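Local coordinates for protein peptide methionine sulfoxide reductase MsrA (Corynebacterium diphtheriae, PDB 4D7L) that reduces the S-epimer of methionine sulfoxide in proteins back to methionine, repairing oxidative damage by thiol-disulfide exchange, at residues 31-36 and 95-100; 51-56 and 217-222; 71-76 and 89-94; 111-116 and 206-211; 119-124 and 129-134. All blocks are in the same frame, centred on the assembly; numbering follows the deposited sequence. Where two conformers were deposited one is given.

Contact 1 (31-36 and 95-100); sequences VEEKDA and GGITPN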
# COMPACT_ATOMS: atom_id res chain seq x y z
N VAL A 31 -13.36 -12.07 4.28
CA VAL A 31 -14.67 -12.37 4.87
C VAL A 31 -15.79 -11.99 3.88
O VAL A 31 -15.57 -11.19 2.98
CB VAL A 31 -14.87 -11.64 6.22
CG1 VAL A 31 -13.77 -12.06 7.21
CG2 VAL A 31 -14.89 -10.12 6.04
N GLU A 32 -16.98 -12.59 4.02
CA GLU A 32 -18.13 -12.11 3.26
C GLU A 32 -18.44 -10.67 3.67
O GLU A 32 -18.33 -10.32 4.86
CB GLU A 32 -19.35 -13.01 3.47
CG GLU A 32 -19.18 -14.41 2.93
CD GLU A 32 -18.92 -14.42 1.43
OE1 GLU A 32 -19.66 -13.72 0.70
OE2 GLU A 32 -17.99 -15.12 0.98
N GLU A 33 -18.83 -9.83 2.72
CA GLU A 33 -19.04 -8.42 3.04
C GLU A 33 -20.12 -8.27 4.09
O GLU A 33 -20.06 -7.38 4.93
CB GLU A 33 -19.42 -7.61 1.79
CG GLU A 33 -18.24 -7.36 0.88
CD GLU A 33 -18.60 -6.56 -0.37
OE1 GLU A 33 -19.70 -5.95 -0.41
OE2 GLU A 33 -17.78 -6.56 -1.30
N LYS A 34 -21.09 -9.18 4.09
CA LYS A 34 -22.14 -9.12 5.09
C LYS A 34 -21.61 -9.41 6.50
O LYS A 34 -22.22 -9.01 7.49
CB LYS A 34 -23.27 -10.10 4.74
CG LYS A 34 -22.96 -11.52 5.09
CD LYS A 34 -24.09 -12.45 4.69
CE LYS A 34 -23.64 -13.91 4.81
NZ LYS A 34 -24.76 -14.84 4.53
N ASP A 35 -20.46 -10.08 6.58
CA ASP A 35 -19.84 -10.42 7.86
C ASP A 35 -18.72 -9.44 8.25
O ASP A 35 -18.13 -9.58 9.32
CB ASP A 35 -19.24 -11.82 7.82
CG ASP A 35 -20.28 -12.89 7.58
OD1 ASP A 35 -21.43 -12.71 8.02
OD2 ASP A 35 -19.93 -13.91 6.95
N ALA A 36 -18.42 -8.47 7.40
CA ALA A 36 -17.28 -7.60 7.66
C ALA A 36 -17.59 -6.61 8.79
O ALA A 36 -18.75 -6.37 9.10
CB ALA A 36 -16.89 -6.87 6.39
N GLY A 95 -9.22 -1.44 -0.60
CA GLY A 95 -9.36 -2.71 -1.29
C GLY A 95 -10.39 -3.61 -0.66
O GLY A 95 -10.77 -4.63 -1.26
N GLY A 96 -10.79 -3.25 0.57
CA GLY A 96 -11.78 -3.98 1.34
C GLY A 96 -13.12 -3.25 1.36
O GLY A 96 -13.43 -2.50 0.44
N ILE A 97 -13.90 -3.43 2.42
CA ILE A 97 -15.26 -2.91 2.44
C ILE A 97 -15.54 -2.01 3.67
O ILE A 97 -16.32 -1.06 3.57
CB ILE A 97 -16.29 -4.06 2.42
CG1 ILE A 97 -17.73 -3.53 2.42
CG2 ILE A 97 -16.10 -4.99 3.59
CD1 ILE A 97 -18.13 -2.78 1.13
N THR A 98 -14.92 -2.29 4.81
CA THR A 98 -15.23 -1.54 6.05
C THR A 98 -14.92 -0.05 5.89
O THR A 98 -13.79 0.29 5.54
CB THR A 98 -14.42 -2.06 7.24
OG1 THR A 98 -14.72 -3.44 7.46
CG2 THR A 98 -14.75 -1.24 8.49
N PRO A 99 -15.89 0.84 6.13
CA PRO A 99 -15.57 2.28 6.03
C PRO A 99 -14.79 2.80 7.25
O PRO A 99 -15.12 2.43 8.39
CB PRO A 99 -16.95 2.95 5.93
CG PRO A 99 -17.85 2.02 6.65
CD PRO A 99 -17.34 0.62 6.36
N ASN A 100 -13.79 3.64 7.01
CA ASN A 100 -12.97 4.23 8.06
C ASN A 100 -12.56 3.28 9.18
O ASN A 100 -12.88 3.53 10.35
CB ASN A 100 -13.71 5.42 8.67
CG ASN A 100 -14.03 6.46 7.63
OD1 ASN A 100 -13.12 7.08 7.07
ND2 ASN A 100 -15.33 6.67 7.37

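Contact 2 (51-56 and 217-222); sequences HAVLGT and YLHKNP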
# COMPACT_ATOMS: atom_id res chain seq x y z
N HIS A 51 3.55 15.96 5.95
CA HIS A 51 4.48 14.83 5.88
C HIS A 51 5.75 15.13 6.69
O HIS A 51 6.36 16.19 6.52
CB HIS A 51 4.83 14.57 4.42
CG HIS A 51 5.42 13.22 4.14
ND1 HIS A 51 6.76 12.94 4.34
CD2 HIS A 51 4.87 12.11 3.60
CE1 HIS A 51 7.00 11.69 3.96
NE2 HIS A 51 5.87 11.16 3.52
N ALA A 52 6.14 14.20 7.56
CA ALA A 52 7.25 14.42 8.48
C ALA A 52 8.59 14.62 7.77
O ALA A 52 9.52 15.21 8.33
CB ALA A 52 7.34 13.25 9.47
N VAL A 53 8.70 14.11 6.55
CA VAL A 53 9.96 14.29 5.80
C VAL A 53 9.80 15.32 4.67
O VAL A 53 10.64 16.20 4.46
CB VAL A 53 10.43 12.94 5.21
CG1 VAL A 53 11.77 13.11 4.49
CG2 VAL A 53 10.56 11.90 6.34
N LEU A 54 8.72 15.17 3.93
CA LEU A 54 8.51 15.96 2.72
C LEU A 54 7.84 17.32 3.00
O LEU A 54 7.94 18.25 2.19
CB LEU A 54 7.67 15.16 1.72
CG LEU A 54 8.24 13.82 1.23
CD1 LEU A 54 7.29 13.11 0.25
CD2 LEU A 54 9.60 14.03 0.59
N GLY A 55 7.17 17.42 4.14
CA GLY A 55 6.58 18.69 4.57
C GLY A 55 5.29 19.04 3.82
O GLY A 55 4.81 20.17 3.92
N THR A 56 4.73 18.07 3.11
CA THR A 56 3.60 18.35 2.22
C THR A 56 2.27 17.77 2.71
O THR A 56 2.24 16.95 3.64
CB THR A 56 3.89 17.81 0.80
OG1 THR A 56 4.30 16.44 0.91
CG2 THR A 56 5.01 18.62 0.15
N TYR A 217 5.88 6.51 10.20
CA TYR A 217 6.25 5.84 11.44
C TYR A 217 7.76 5.64 11.62
O TYR A 217 8.32 5.91 12.69
CB TYR A 217 5.56 4.47 11.52
CG TYR A 217 5.93 3.68 12.74
CD1 TYR A 217 5.39 3.99 13.98
CD2 TYR A 217 6.81 2.59 12.66
CE1 TYR A 217 5.73 3.26 15.12
CE2 TYR A 217 7.15 1.85 13.79
CZ TYR A 217 6.61 2.19 15.02
OH TYR A 217 6.95 1.47 16.14
N LEU A 218 8.42 5.16 10.57
CA LEU A 218 9.83 4.83 10.68
C LEU A 218 10.70 6.06 10.83
O LEU A 218 11.78 6.00 11.40
CB LEU A 218 10.27 4.01 9.48
CG LEU A 218 9.59 2.65 9.39
CD1 LEU A 218 10.10 1.92 8.15
CD2 LEU A 218 9.82 1.82 10.67
N HIS A 219 10.23 7.20 10.31
CA HIS A 219 10.96 8.45 10.53
C HIS A 219 10.76 8.96 11.97
O HIS A 219 11.72 9.39 12.62
CB HIS A 219 10.52 9.52 9.53
CG HIS A 219 11.26 10.82 9.71
ND1 HIS A 219 12.52 11.02 9.18
CD2 HIS A 219 10.95 11.93 10.40
CE1 HIS A 219 12.94 12.23 9.52
NE2 HIS A 219 12.01 12.81 10.26
N LYS A 220 9.52 8.95 12.43
CA LYS A 220 9.19 9.44 13.77
C LYS A 220 9.78 8.57 14.86
O LYS A 220 10.12 9.06 15.93
CB LYS A 220 7.66 9.49 13.96
CG LYS A 220 6.95 10.54 13.10
CD LYS A 220 5.43 10.31 13.15
CE LYS A 220 4.67 11.34 12.32
NZ LYS A 220 3.22 10.95 12.27
N ASN A 221 9.87 7.27 14.60
CA ASN A 221 10.40 6.36 15.60
C ASN A 221 11.53 5.53 15.01
O ASN A 221 11.31 4.42 14.51
CB ASN A 221 9.30 5.45 16.16
CG ASN A 221 9.83 4.46 17.16
OD1 ASN A 221 10.90 4.68 17.76
ND2 ASN A 221 9.10 3.37 17.37
N PRO A 222 12.75 6.06 15.06
CA PRO A 222 13.91 5.39 14.49
C PRO A 222 14.27 4.08 15.23
O PRO A 222 15.11 3.33 14.75
CB PRO A 222 15.02 6.44 14.60
CG PRO A 222 14.54 7.42 15.58
CD PRO A 222 13.06 7.41 15.56

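Contact 3 (71-76 and 89-94); sequences GCYWGA and TSVGFA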
# COMPACT_ATOMS: atom_id res chain seq x y z
N GLY A 71 2.81 -5.08 1.24
CA GLY A 71 3.09 -5.64 2.55
C GLY A 71 3.15 -4.56 3.62
O GLY A 71 2.48 -3.53 3.47
N CYS A 72 3.92 -4.79 4.68
CA CYS A 72 4.00 -3.84 5.80
C CYS A 72 4.15 -2.41 5.30
O CYS A 72 5.15 -2.06 4.68
CB CYS A 72 5.18 -4.18 6.71
SG CYS A 72 5.52 -2.89 7.95
N TYR A 73 3.11 -1.59 5.52
CA TYR A 73 3.19 -0.26 4.91
C TYR A 73 4.24 0.70 5.51
O TYR A 73 4.52 1.74 4.93
CB TYR A 73 1.83 0.47 4.82
CG TYR A 73 0.96 0.59 6.05
CD1 TYR A 73 1.50 0.89 7.29
CD2 TYR A 73 -0.43 0.70 5.89
CE1 TYR A 73 0.68 1.09 8.40
CE2 TYR A 73 -1.25 0.93 6.98
CZ TYR A 73 -0.69 1.13 8.23
OH TYR A 73 -1.52 1.38 9.31
N TRP A 74 4.79 0.43 6.70
CA TRP A 74 5.80 1.32 7.25
C TRP A 74 7.03 1.36 6.34
O TRP A 74 7.53 2.43 5.99
CB TRP A 74 6.25 0.87 8.63
CG TRP A 74 5.21 0.91 9.69
CD1 TRP A 74 4.03 1.61 9.70
CD2 TRP A 74 5.26 0.17 10.90
NE1 TRP A 74 3.34 1.36 10.88
CE2 TRP A 74 4.09 0.48 11.63
CE3 TRP A 74 6.19 -0.72 11.45
CZ2 TRP A 74 3.83 -0.07 12.89
CZ3 TRP A 74 5.94 -1.27 12.71
CH2 TRP A 74 4.77 -0.94 13.41
N GLY A 75 7.51 0.18 5.96
CA GLY A 75 8.68 0.09 5.11
C GLY A 75 8.35 0.56 3.71
O GLY A 75 9.16 1.20 3.05
N ALA A 76 7.15 0.22 3.26
CA ALA A 76 6.73 0.63 1.94
C ALA A 76 6.62 2.15 1.84
O ALA A 76 6.98 2.72 0.83
CB ALA A 76 5.38 -0.03 1.59
N THR A 89 3.31 11.26 0.58
CA THR A 89 2.80 9.90 0.82
C THR A 89 1.95 9.85 2.09
O THR A 89 2.05 10.72 2.96
CB THR A 89 3.94 8.85 0.98
OG1 THR A 89 4.69 9.14 2.17
CG2 THR A 89 4.86 8.82 -0.24
N SER A 90 1.11 8.83 2.20
CA SER A 90 0.47 8.49 3.48
C SER A 90 0.25 6.99 3.51
O SER A 90 0.43 6.32 2.49
CB SER A 90 -0.86 9.25 3.68
OG SER A 90 -1.88 8.73 2.84
N VAL A 91 -0.10 6.46 4.67
CA VAL A 91 -0.45 5.06 4.79
C VAL A 91 -1.87 4.88 5.29
O VAL A 91 -2.45 5.74 5.99
CB VAL A 91 0.51 4.28 5.73
CG1 VAL A 91 1.90 4.23 5.10
CG2 VAL A 91 0.55 4.91 7.13
N GLY A 92 -2.45 3.76 4.91
CA GLY A 92 -3.83 3.54 5.27
C GLY A 92 -4.32 2.27 4.62
O GLY A 92 -3.55 1.33 4.38
N PHE A 93 -5.61 2.26 4.31
CA PHE A 93 -6.33 1.03 4.01
C PHE A 93 -7.23 1.19 2.80
O PHE A 93 -7.96 2.18 2.68
CB PHE A 93 -7.19 0.63 5.23
CG PHE A 93 -6.46 0.78 6.54
CD1 PHE A 93 -5.38 -0.04 6.84
CD2 PHE A 93 -6.86 1.74 7.47
CE1 PHE A 93 -4.68 0.10 8.05
CE2 PHE A 93 -6.17 1.89 8.68
CZ PHE A 93 -5.09 1.06 8.97
N ALA A 94 -7.18 0.21 1.90
CA ALA A 94 -8.07 0.21 0.75
C ALA A 94 -8.18 -1.20 0.19
O ALA A 94 -7.33 -2.06 0.49
CB ALA A 94 -7.57 1.19 -0.34

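Contact 4 (111-116 and 206-211); sequences TNHTEI and EYYMAE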
# COMPACT_ATOMS: atom_id res chain seq x y z
N THR A 111 -11.93 -6.64 7.70
CA THR A 111 -12.31 -5.49 6.89
C THR A 111 -12.11 -5.74 5.41
O THR A 111 -12.60 -4.97 4.59
CB THR A 111 -11.49 -4.22 7.23
OG1 THR A 111 -10.15 -4.38 6.74
CG2 THR A 111 -11.48 -3.91 8.76
N ASN A 112 -11.33 -6.77 5.09
CA ASN A 112 -10.86 -7.11 3.73
C ASN A 112 -9.91 -6.09 3.11
O ASN A 112 -9.46 -6.28 1.98
CB ASN A 112 -12.06 -7.35 2.79
CG ASN A 112 -12.80 -8.63 3.12
OD1 ASN A 112 -12.27 -9.49 3.84
ND2 ASN A 112 -14.01 -8.79 2.57
N HIS A 113 -9.56 -5.03 3.83
CA HIS A 113 -8.61 -4.07 3.27
C HIS A 113 -7.17 -4.58 3.21
O HIS A 113 -6.78 -5.49 3.95
CB HIS A 113 -8.59 -2.75 4.06
CG HIS A 113 -9.84 -1.94 3.92
ND1 HIS A 113 -10.21 -1.36 2.73
CD2 HIS A 113 -10.78 -1.58 4.84
CE1 HIS A 113 -11.34 -0.69 2.91
NE2 HIS A 113 -11.70 -0.80 4.18
N THR A 114 -6.36 -4.01 2.33
CA THR A 114 -4.94 -4.30 2.40
C THR A 114 -4.21 -3.02 2.79
O THR A 114 -4.73 -1.91 2.63
CB THR A 114 -4.39 -4.88 1.08
OG1 THR A 114 -3.12 -5.51 1.33
CG2 THR A 114 -4.23 -3.80 0.01
N GLU A 115 -3.02 -3.19 3.35
CA GLU A 115 -2.20 -2.07 3.79
C GLU A 115 -1.64 -1.36 2.56
O GLU A 115 -0.93 -1.97 1.76
CB GLU A 115 -1.07 -2.53 4.71
CG GLU A 115 -1.61 -3.00 6.07
CD GLU A 115 -0.52 -3.22 7.12
OE1 GLU A 115 0.68 -2.97 6.83
OE2 GLU A 115 -0.88 -3.67 8.23
N ILE A 116 -1.97 -0.08 2.46
CA ILE A 116 -1.72 0.71 1.25
C ILE A 116 -0.90 1.94 1.53
O ILE A 116 -1.11 2.61 2.55
CB ILE A 116 -3.06 1.15 0.61
CG1 ILE A 116 -3.79 -0.06 0.03
CG2 ILE A 116 -2.87 2.27 -0.45
CD1 ILE A 116 -3.08 -0.67 -1.21
N GLU A 206 -12.91 3.67 -1.78
CA GLU A 206 -12.17 4.81 -1.18
C GLU A 206 -10.95 4.30 -0.49
O GLU A 206 -10.86 3.13 -0.13
CB GLU A 206 -13.01 5.57 -0.13
CG GLU A 206 -14.31 6.13 -0.59
CD GLU A 206 -15.05 6.82 0.55
OE1 GLU A 206 -14.38 7.36 1.46
OE2 GLU A 206 -16.29 6.80 0.55
N TYR A 207 -10.03 5.23 -0.24
CA TYR A 207 -8.86 4.98 0.59
C TYR A 207 -9.05 5.66 1.93
O TYR A 207 -9.53 6.79 1.99
CB TYR A 207 -7.60 5.51 -0.12
CG TYR A 207 -6.36 5.69 0.73
CD1 TYR A 207 -5.56 4.59 1.05
CD2 TYR A 207 -5.94 6.97 1.14
CE1 TYR A 207 -4.39 4.74 1.79
CE2 TYR A 207 -4.76 7.13 1.90
CZ TYR A 207 -3.99 6.01 2.20
OH TYR A 207 -2.83 6.16 2.92
N TYR A 208 -8.66 4.98 3.01
CA TYR A 208 -8.83 5.50 4.37
C TYR A 208 -7.49 5.63 5.05
O TYR A 208 -6.76 4.65 5.15
CB TYR A 208 -9.74 4.56 5.19
CG TYR A 208 -11.08 4.33 4.56
CD1 TYR A 208 -12.06 5.33 4.60
CD2 TYR A 208 -11.38 3.12 3.92
CE1 TYR A 208 -13.32 5.14 4.02
CE2 TYR A 208 -12.64 2.93 3.34
CZ TYR A 208 -13.60 3.93 3.39
OH TYR A 208 -14.84 3.72 2.83
N MET A 209 -7.16 6.83 5.51
CA MET A 209 -5.88 7.02 6.18
C MET A 209 -5.83 6.32 7.52
O MET A 209 -6.81 6.36 8.26
CB MET A 209 -5.58 8.51 6.41
CG MET A 209 -5.37 9.33 5.17
SD MET A 209 -4.85 11.01 5.64
CE MET A 209 -3.14 10.76 6.09
N ALA A 210 -4.68 5.73 7.83
CA ALA A 210 -4.43 5.18 9.16
C ALA A 210 -4.21 6.31 10.18
O ALA A 210 -3.99 7.45 9.79
CB ALA A 210 -3.21 4.25 9.11
N GLU A 211 -4.24 5.96 11.46
CA GLU A 211 -3.98 6.89 12.55
C GLU A 211 -2.69 7.68 12.35
O GLU A 211 -1.77 7.21 11.68
CB GLU A 211 -3.89 6.13 13.89
CG GLU A 211 -5.25 5.57 14.39
CD GLU A 211 -5.62 4.19 13.78
OE1 GLU A 211 -5.01 3.76 12.78
OE2 GLU A 211 -6.53 3.55 14.33

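Contact 5 (119-124 and 129-134); sequences VVYDPT and DELVVK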
# COMPACT_ATOMS: atom_id res chain seq x y z
N VAL A 119 0.65 7.20 -2.86
CA VAL A 119 1.83 7.82 -3.44
C VAL A 119 1.41 8.95 -4.38
O VAL A 119 0.82 8.71 -5.44
CB VAL A 119 2.67 6.79 -4.22
CG1 VAL A 119 3.94 7.44 -4.76
CG2 VAL A 119 3.01 5.63 -3.32
N VAL A 120 1.70 10.17 -3.98
CA VAL A 120 1.40 11.31 -4.82
C VAL A 120 2.68 11.76 -5.51
O VAL A 120 3.67 12.02 -4.84
CB VAL A 120 0.82 12.46 -4.01
CG1 VAL A 120 0.48 13.63 -4.92
CG2 VAL A 120 -0.42 11.98 -3.24
N TYR A 121 2.66 11.87 -6.83
CA TYR A 121 3.92 12.12 -7.54
C TYR A 121 3.78 13.16 -8.63
O TYR A 121 2.70 13.42 -9.14
CB TYR A 121 4.46 10.80 -8.12
CG TYR A 121 3.56 10.19 -9.17
CD1 TYR A 121 2.46 9.41 -8.79
CD2 TYR A 121 3.78 10.39 -10.53
CE1 TYR A 121 1.63 8.84 -9.74
CE2 TYR A 121 2.94 9.83 -11.48
CZ TYR A 121 1.87 9.06 -11.08
OH TYR A 121 1.03 8.52 -12.03
N ASP A 122 4.93 13.76 -8.98
CA ASP A 122 5.05 14.70 -10.08
C ASP A 122 5.39 13.90 -11.33
O ASP A 122 6.50 13.39 -11.46
CB ASP A 122 6.16 15.72 -9.79
CG ASP A 122 6.34 16.75 -10.91
OD1 ASP A 122 5.81 16.56 -12.04
OD2 ASP A 122 7.05 17.74 -10.67
N PRO A 123 4.43 13.81 -12.27
CA PRO A 123 4.63 12.97 -13.46
C PRO A 123 5.69 13.51 -14.40
O PRO A 123 6.10 12.79 -15.31
CB PRO A 123 3.24 12.95 -14.12
CG PRO A 123 2.60 14.18 -13.66
CD PRO A 123 3.11 14.45 -12.27
N THR A 124 6.16 14.73 -14.19
CA THR A 124 7.26 15.22 -15.01
C THR A 124 8.59 14.77 -14.43
O THR A 124 9.62 14.93 -15.07
CB THR A 124 7.27 16.76 -15.11
OG1 THR A 124 7.58 17.33 -13.83
CG2 THR A 124 5.93 17.30 -15.61
N ASP A 129 4.50 4.33 -14.80
CA ASP A 129 5.19 3.09 -15.17
C ASP A 129 6.36 2.81 -14.21
O ASP A 129 6.53 1.69 -13.75
CB ASP A 129 5.72 3.19 -16.60
CG ASP A 129 4.62 3.29 -17.66
OD1 ASP A 129 3.42 3.12 -17.32
OD2 ASP A 129 4.95 3.59 -18.82
N GLU A 130 7.16 3.84 -13.94
CA GLU A 130 8.32 3.68 -13.06
C GLU A 130 7.92 3.29 -11.64
O GLU A 130 8.62 2.51 -10.98
CB GLU A 130 9.15 4.97 -13.04
CG GLU A 130 9.88 5.20 -14.36
CD GLU A 130 10.71 6.48 -14.40
OE1 GLU A 130 10.24 7.53 -13.92
OE2 GLU A 130 11.84 6.43 -14.93
N LEU A 131 6.82 3.85 -11.16
CA LEU A 131 6.38 3.55 -9.80
C LEU A 131 5.82 2.12 -9.72
O LEU A 131 6.01 1.44 -8.71
CB LEU A 131 5.32 4.58 -9.33
CG LEU A 131 5.89 6.00 -9.12
CD1 LEU A 131 4.78 6.97 -8.84
CD2 LEU A 131 6.87 5.99 -7.94
N VAL A 132 5.14 1.68 -10.77
CA VAL A 132 4.68 0.28 -10.77
C VAL A 132 5.88 -0.67 -10.74
O VAL A 132 5.90 -1.65 -9.98
CB VAL A 132 3.77 -0.04 -12.00
CG1 VAL A 132 3.49 -1.55 -12.09
CG2 VAL A 132 2.45 0.73 -11.91
N VAL A 133 6.89 -0.38 -11.55
CA VAL A 133 8.09 -1.22 -11.59
C VAL A 133 8.78 -1.22 -10.23
O VAL A 133 9.20 -2.27 -9.73
CB VAL A 133 9.08 -0.74 -12.69
CG1 VAL A 133 10.45 -1.39 -12.52
CG2 VAL A 133 8.51 -1.04 -14.08
N LYS A 134 8.87 -0.04 -9.61
CA LYS A 134 9.51 0.05 -8.30
C LYS A 134 8.78 -0.81 -7.27
O LYS A 134 9.41 -1.52 -6.50
CB LYS A 134 9.56 1.50 -7.81
CG LYS A 134 10.48 1.65 -6.61
CD LYS A 134 10.58 3.09 -6.18
CE LYS A 134 11.96 3.64 -6.41
NZ LYS A 134 12.86 3.36 -5.25

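Contact 1 (31-36 and 95-100)
With CG1 of Ile97 trans to its backbone nitrogen (chi1 -179°), CG2 is left between the N and the carbonyl carbon, against Ala36. Glu33, whose CG turns away from its carbonyl carbon (chi1 -75°), then runs out extended and crosses the isoleucine at about a right angle. A single 3-10 turn, 33-35 of the N-terminal region, here packs on the loop that leaves strand 86-94. Asp35 N to Glu32 O (2.7 Å) and Ala36 N to Glu33 O close the turn; Glu33 and Ala36 both meet Ile97. The tightest point is apolar, Ala36 CB lying 3.5 Å from Ile97 CG2, shorter than a usual carbon-carbon contact. Beside it, Glu33 uses its aliphatic part, CG standing 4.1 Å from Ile97 CB. Pro203 touches both Glu33 and Ile97, so a third loop shares the patch. Thr98 contributes less: its hydroxyl is hydrogen-bonded to Leu37 O, just beyond the 3-10 turn, and meets Ala36 CB only at 4.2 Å. At the outer end of the isoleucine, CD1 stops 3.9 Å from Glu33 OE1, a van der Waals contact between a methyl and a carboxylate oxygen.

Contact 2 (51-56 and 217-222)
His219 of the short helix 217-220 meets two neighbouring residues of the loop 51-56, Ala52 and Val53, and these three residues supply most of the 158 Å² buried. Its imidazole takes a methyl of Val53 over one face. CG2 sits 3.7 Å from the ring centroid and 21° off the ring normal, which meets the geometry of a CH-pi contact. It is displaced toward the CG-ND1 side of the ring, being 3.6 Å from His219 ND1. The torsion of Val53 explains the choice of methyl: with CG1 trans to the backbone N (chi1 -177°), CG2 is the branch left to face the imidazole. Ala52 approaches the ring obliquely, its CB 4.0 Å from His219 CD2. The same methyl also has the aliphatic end of Lys220 nearby, while Lys220 NZ is bonded to Gln215 O.

The loop holds its shape through His51, whose ND1 accepts from the backbone N of both Val53 and Leu54. The second bond is the straighter, 3.0 Å from Leu54 N to His51 ND1 with a hydrogen angle of 166°.

This is surface packing that joins the N-terminal region to the C-terminal part of the chain. Gln216, the residue before the short helix, accepts from Ala52 N through OE1, and both segments border helix 73-81, whose Trp81 is touched by Val53 and His219 alike.

Contact 3 (71-76 and 89-94)
Tyr73 and Val91 bring the two backbones to within 6.4 Å, CA to CA, where the first turn of helix 73-81 lies over strand 86-94. Cys72 is the N-cap, and Tyr73 is the first helical residue. Its chi1 of 51° sets CG in the crowded position between the backbone N and the carbonyl carbon, a setting that the start of a helix can accommodate because no preceding turn stands in the way.

The phenol ring lies against the strand. Val91 CB is centred over one face, 3.7 Å from the Tyr73 ring centroid and only 12° off the normal, a clear CH-pi contact. The two branches of the valine straddle that point: CG1 reaches 3.6 Å from Tyr73 O, while CG2 heads for the CE1-CZ side of the ring. At the edge, near the ring plane, Gly92 O lies 3.5 Å from Tyr73 CE2. Phe93 comes to the far end of the ring, its CZ 3.6 Å from Tyr73 OH. The two rings are oblique, with planes at 40°.

Cys72, the predicted active-site residue, belongs to the GC(F/Y)WG signature of MsrA enzymes and is seen in a disulfide with Cys226. Glu115 OE1 bonds to Tyr73 N. A cacodylate ion, probably from the crystallisation liquor, lies about 4 Å from the Tyr73 side chain, and such ions often mark pockets. Face contact with a valine and edge contact with a carbonyl oxygen suit a ring whose hydrogens are slightly positive; the contact is thus dispersive at its centre and probably weakly electrostatic at its rim.

Contact 4 (111-116 and 206-211)
Ile116 and Tyr207 touch, as do His113 and Tyr208, although strand 86-94 runs between strands 114-121 and 208-209, on or beside which they lie. The nearest CA atoms, of Ile116 and Tyr207, are 8.3 Å apart, and the contacts within 3.9 Å are all between side chains. Tyr207 reaches across because its CG is trans to the backbone N (chi1 164°), which sends the ring over the middle strand. The two side chains run antiparallel past each other, and Ile116 CG2 meets Tyr207 CE1 obliquely at 3.7 Å. Tyr207 OH is hydrogen-bonded to Ser90 OG of the intervening strand.

The second pair is aromatic. His113 CE1 lies in the plane of the Tyr208 ring at its edge, 3.9 Å from Tyr208 CE2. With centroids 5.6 Å apart and planes at 73°, the rings remain oblique. The imidazole NE2 is bonded to Thr98 O and, as a carbonyl only accepts, is the donor. An ST turn from Thr111 OG1 to His113 N, 3.0 Å long, precedes the strand.

In the six-stranded sheet, strand 86-94 is the shared neighbour: it pairs antiparallel with 114-121 and with the edge strand 208-209, while Ile116 also touches Tyr160 of strand 158-161.

Contact 5 (119-124 and 129-134)
Leu131 sets one methyl on the face of the Tyr121 ring and offers the same methyl to Val119. CD1 stands 3.6 Å from the ring centroid, 23° off the normal, so the contact qualifies as CH-pi. It is shifted over the CG-CD1 side of the ring: Leu131 CD1 is 3.4 Å from Tyr121 CD1, close for two carbons, and 3.5 Å from Tyr121 CG. A chi1 of 63° on Tyr121 tucks its ring between its own backbone N and carbonyl carbon, where Val119 O meets the ring edge in plane. The ring is thus touched on a face by the helix and at an edge by its own strand. Its OH makes a weak hydrogen bond to Glu64 OE1 of strand 64-69.

Val119 is directed at the leucine from two residues earlier and meets it tip to tip, CG1 to Leu131 CD1 4.2 Å. Phe80 of helix 73-81 touches both of these side chains, and Val126 touches both Tyr121 and Leu131, extending the apolar cluster.

Where the strand ends, Asp122 forms an Asx turn. Its OD1 accepts from Thr124 N at 2.8 Å and from Thr124 OG1 at 2.6 Å, both from the same face of the carboxylate and above its plane.

Strand, short loop and helix 128-137 folded back on the sheet make the beta-alpha half of a split beta-alpha-beta unit, since the chain later enters strand 158-161 parallel to 114-121 with strand 64-69 between them, as in ferredoxin-like folds.

Contacts 3, 4 and 5 are buried and all reach the six-stranded sheet: contact 3 sets a helix start on strand 86-94, contact 4 bridges across that strand, and contact 5 packs a helix on the far end of strand 114-121, which contact 4 also uses. Contact 2 is a surface contact and contact 1 is partly buried; both fasten the N-terminal region to the domain, with centres 30 Å apart. A CH group covers a tyrosine face in buried 3 and 5, a histidine face at the surface in 2; rings meet obliquely in 3 and 4, and contact 1 is aliphatic with a carboxylate oxygen alongside. Polar bonds join neighbours: Val31 N to Asn112 OD1 (1 with 4), His51 to Thr89 (2 with 3), Phe93 N to Tyr208 O (3 with 4).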